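Local coordinates for protein Hsp70/Hsp90 co-chaperone CNS1 (Saccharomyces cerevisiae, PDB 6HFM) that acts as a co-chaperone that binds the chaperones Hsp90 and Hsp70 and stimulates the ATPase of the Hsp70 SSA1, at residues A[44-52]-A[63-71]. Numbering follows the deposited sequence.
Sequences ESQLIYPAL and FVGEVSELT
Glu69 and Leu47 grip each other twice, a worked example of how a beta hairpin is prolonged: one backbone bond and one side-chain bond carry the ladder past Ile48 and Ser68. The backbone N of Glu69 donates to Leu47 O nearly end-on (2.9 Å), while its carboxylate reaches Leu47 N through OE2, which is met from above the carboxylate plane, with N-H...O almost straight at 174°. A chi1 of 69°, placing CG between backbone N and carbonyl carbon, turns the extended chain onto Leu47. Tyr49 crosses Glu69 at about a right angle, ring and carboxylate planes 85° apart; its OH rests 3.2 Å from Glu69 CB, and a water joins that OH to Glu69 OE1, which also forms a salt bridge with Arg16. On the face that carries Ile48 and Ser68, Ser68 OG donates to Gln46 OE1 (2.7 Å) and accepts from Leu70 N in an ST turn. Were Gln46 an alanine, the Ser68 hydroxyl would probably lose this acceptor and Leu70 CD1 the CG it lies against. A beta bulge sets the single Pro50 opposite Gly65 and Glu66, where the second strand turns a corner; Pro50 CB meets Phe63 CE1 at 3.9 Å, and Leu52 CD2 reaches the same ring at its edge. Within the Wheel domain, the other edge of strand 47-55 is shared by strand 36-37, bonded at Ile48, and strand 139-145, bonded at Pro50 and Leu52; helix 121-126 packs on Tyr49.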
loop_
_atom_site.group_PDB
_atom_site.type_symbol
_atom_site.label_atom_id
_atom_site.label_comp_id
_atom_site.label_asym_id
_atom_site.label_seq_id
_atom_site.Cartn_x
_atom_site.Cartn_y
_atom_site.Cartn_z
ATOM N N GLU A 44 -18.328 -0.565 -11.497
ATOM C CA GLU A 44 -17.353 -1.351 -12.276
ATOM C C GLU A 44 -16.132 -0.578 -12.723
ATOM O O GLU A 44 -15.144 -1.190 -13.132
ATOM C CB GLU A 44 -17.964 -1.855 -13.593
ATOM C CG GLU A 44 -18.923 -3.012 -13.517
ATOM C CD GLU A 44 -19.062 -3.681 -14.877
ATOM O OE1 GLU A 44 -19.055 -2.971 -15.921
ATOM O OE2 GLU A 44 -19.147 -4.916 -14.903
ATOM N N SER A 45 -16.220 0.752 -12.733
ATOM C CA SER A 45 -15.091 1.573 -13.159
ATOM C C SER A 45 -13.948 1.416 -12.163
ATOM O O SER A 45 -14.130 0.871 -11.068
ATOM C CB SER A 45 -15.498 3.041 -13.333
ATOM O OG SER A 45 -15.830 3.671 -12.114
ATOM N N GLN A 46 -12.763 1.869 -12.554
ATOM C CA GLN A 46 -11.570 1.647 -11.739
ATOM C C GLN A 46 -11.615 2.473 -10.458
ATOM O O GLN A 46 -11.787 3.688 -10.500
ATOM C CB GLN A 46 -10.300 1.968 -12.525
ATOM C CG GLN A 46 -10.083 1.050 -13.714
ATOM C CD GLN A 46 -8.938 1.490 -14.606
ATOM O OE1 GLN A 46 -7.874 1.892 -14.126
ATOM N NE2 GLN A 46 -9.148 1.403 -15.919
ATOM N N LEU A 47 -11.499 1.786 -9.326
ATOM C CA LEU A 47 -11.271 2.424 -8.034
ATOM C C LEU A 47 -9.839 2.953 -7.984
ATOM O O LEU A 47 -8.893 2.238 -8.318
ATOM C CB LEU A 47 -11.516 1.431 -6.902
ATOM C CG LEU A 47 -11.442 1.960 -5.468
ATOM C CD1 LEU A 47 -12.468 3.050 -5.201
ATOM C CD2 LEU A 47 -11.612 0.819 -4.473
ATOM N N ILE A 48 -9.697 4.210 -7.568
ATOM C CA ILE A 48 -8.410 4.908 -7.542
ATOM C C ILE A 48 -8.157 5.367 -6.104
ATOM O O ILE A 48 -9.000 6.055 -5.522
ATOM C CB ILE A 48 -8.428 6.124 -8.488
ATOM C CG1 ILE A 48 -8.658 5.673 -9.937
ATOM C CG2 ILE A 48 -7.120 6.898 -8.409
ATOM C CD1 ILE A 48 -9.121 6.774 -10.867
ATOM N N TYR A 49 -7.003 4.993 -5.546
ATOM C CA TYR A 49 -6.627 5.386 -4.177
ATOM C C TYR A 49 -5.174 5.863 -4.123
ATOM O O TYR A 49 -4.379 5.511 -4.994
ATOM C CB TYR A 49 -6.862 4.258 -3.153
ATOM C CG TYR A 49 -6.883 2.828 -3.677
ATOM C CD1 TYR A 49 -5.795 2.290 -4.350
ATOM C CD2 TYR A 49 -7.994 1.996 -3.455
ATOM C CE1 TYR A 49 -5.813 0.985 -4.825
ATOM C CE2 TYR A 49 -8.014 0.688 -3.917
ATOM C CZ TYR A 49 -6.923 0.186 -4.602
ATOM O OH TYR A 49 -6.934 -1.114 -5.056
ATOM N N PRO A 50 -4.822 6.662 -3.097
ATOM C CA PRO A 50 -3.428 7.047 -2.934
ATOM C C PRO A 50 -2.584 5.880 -2.424
ATOM O O PRO A 50 -3.125 4.873 -1.954
ATOM C CB PRO A 50 -3.487 8.170 -1.879
ATOM C CG PRO A 50 -4.934 8.393 -1.574
ATOM C CD PRO A 50 -5.628 7.132 -1.963
ATOM N N ALA A 51 -1.265 6.037 -2.504
ATOM C CA ALA A 51 -0.319 5.055 -1.973
ATOM C C ALA A 51 0.826 5.710 -1.215
ATOM O O ALA A 51 1.422 6.691 -1.686
ATOM C CB ALA A 51 0.237 4.191 -3.092
ATOM N N LEU A 52 1.120 5.162 -0.033
ATOM C CA LEU A 52 2.348 5.442 0.698
ATOM C C LEU A 52 3.310 4.292 0.430
ATOM O O LEU A 52 2.965 3.127 0.653
ATOM C CB LEU A 52 2.070 5.556 2.199
ATOM C CG LEU A 52 1.269 6.777 2.641
ATOM C CD1 LEU A 52 0.837 6.638 4.092
ATOM C CD2 LEU A 52 2.074 8.056 2.460
ATOM N N PHE A 63 5.113 9.237 -1.879
ATOM C CA PHE A 63 3.668 9.386 -1.920
ATOM C C PHE A 63 3.220 9.485 -3.375
ATOM O O PHE A 63 3.736 10.310 -4.131
ATOM C CB PHE A 63 3.240 10.635 -1.156
ATOM C CG PHE A 63 1.768 10.927 -1.248
ATOM C CD1 PHE A 63 0.853 10.117 -0.595
ATOM C CD2 PHE A 63 1.294 12.003 -2.001
ATOM C CE1 PHE A 63 -0.508 10.372 -0.678
ATOM C CE2 PHE A 63 -0.066 12.266 -2.082
ATOM C CZ PHE A 63 -0.966 11.446 -1.422
ATOM N N VAL A 64 2.265 8.640 -3.757
ATOM C CA VAL A 64 1.673 8.664 -5.092
ATOM C C VAL A 64 0.189 8.952 -4.898
ATOM O O VAL A 64 -0.518 8.166 -4.275
ATOM C CB VAL A 64 1.902 7.325 -5.827
ATOM C CG1 VAL A 64 1.259 7.333 -7.207
ATOM C CG2 VAL A 64 3.395 7.046 -5.954
ATOM N N GLY A 65 -0.274 10.087 -5.424
ATOM C CA GLY A 65 -1.632 10.558 -5.170
ATOM C C GLY A 65 -2.742 9.679 -5.709
ATOM O O GLY A 65 -3.806 9.593 -5.086
ATOM N N GLU A 66 -2.501 9.044 -6.859
ATOM C CA GLU A 66 -3.494 8.201 -7.541
ATOM C C GLU A 66 -2.868 6.917 -8.085
ATOM O O GLU A 66 -1.957 6.959 -8.918
ATOM C CB GLU A 66 -4.133 8.967 -8.699
ATOM C CG GLU A 66 -4.971 10.154 -8.263
ATOM C CD GLU A 66 -5.701 10.826 -9.411
ATOM O OE1 GLU A 66 -5.365 10.570 -10.590
ATOM O OE2 GLU A 66 -6.633 11.606 -9.126
ATOM N N VAL A 67 -3.364 5.780 -7.596
ATOM C CA VAL A 67 -3.009 4.457 -8.098
ATOM C C VAL A 67 -4.306 3.712 -8.386
ATOM O O VAL A 67 -5.142 3.569 -7.499
ATOM C CB VAL A 67 -2.194 3.658 -7.052
ATOM C CG1 VAL A 67 -1.886 2.248 -7.549
ATOM C CG2 VAL A 67 -0.902 4.393 -6.708
ATOM N N SER A 68 -4.469 3.236 -9.621
ATOM C CA SER A 68 -5.628 2.415 -9.971
ATOM C C SER A 68 -5.519 1.027 -9.355
ATOM O O SER A 68 -4.439 0.441 -9.326
ATOM C CB SER A 68 -5.749 2.252 -11.489
ATOM O OG SER A 68 -6.699 1.246 -11.803
ATOM N N GLU A 69 -6.661 0.486 -8.922
ATOM C CA GLU A 69 -6.743 -0.899 -8.433
ATOM C C GLU A 69 -6.283 -1.960 -9.451
ATOM O O GLU A 69 -5.909 -3.057 -9.062
ATOM C CB GLU A 69 -8.175 -1.226 -7.996
ATOM C CG GLU A 69 -9.171 -1.306 -9.144
ATOM C CD GLU A 69 -10.592 -1.541 -8.694
ATOM O OE1 GLU A 69 -10.809 -2.064 -7.580
ATOM O OE2 GLU A 69 -11.511 -1.182 -9.466
ATOM N N LEU A 70 -6.354 -1.645 -10.746
ATOM C CA LEU A 70 -5.884 -2.567 -11.789
ATOM C C LEU A 70 -4.367 -2.549 -12.006
ATOM O O LEU A 70 -3.845 -3.363 -12.778
ATOM C CB LEU A 70 -6.605 -2.285 -13.112
ATOM C CG LEU A 70 -8.131 -2.422 -13.099
ATOM C CD1 LEU A 70 -8.658 -2.168 -14.500
ATOM C CD2 LEU A 70 -8.587 -3.788 -12.607
ATOM N N THR A 71 -3.664 -1.629 -11.347
ATOM C CA THR A 71 -2.198 -1.603 -11.349
ATOM C C THR A 71 -1.652 -2.849 -10.641
ATOM O O THR A 71 -2.164 -3.236 -9.583
ATOM C CB THR A 71 -1.670 -0.351 -10.615
ATOM O OG1 THR A 71 -2.309 0.823 -11.124
ATOM C CG2 THR A 71 -0.165 -0.195 -10.791
HETATM O O HOH W 1 -12.257 -1.821 -12.063
HETATM O O HOH W 2 -9.576 -2.482 -5.072
#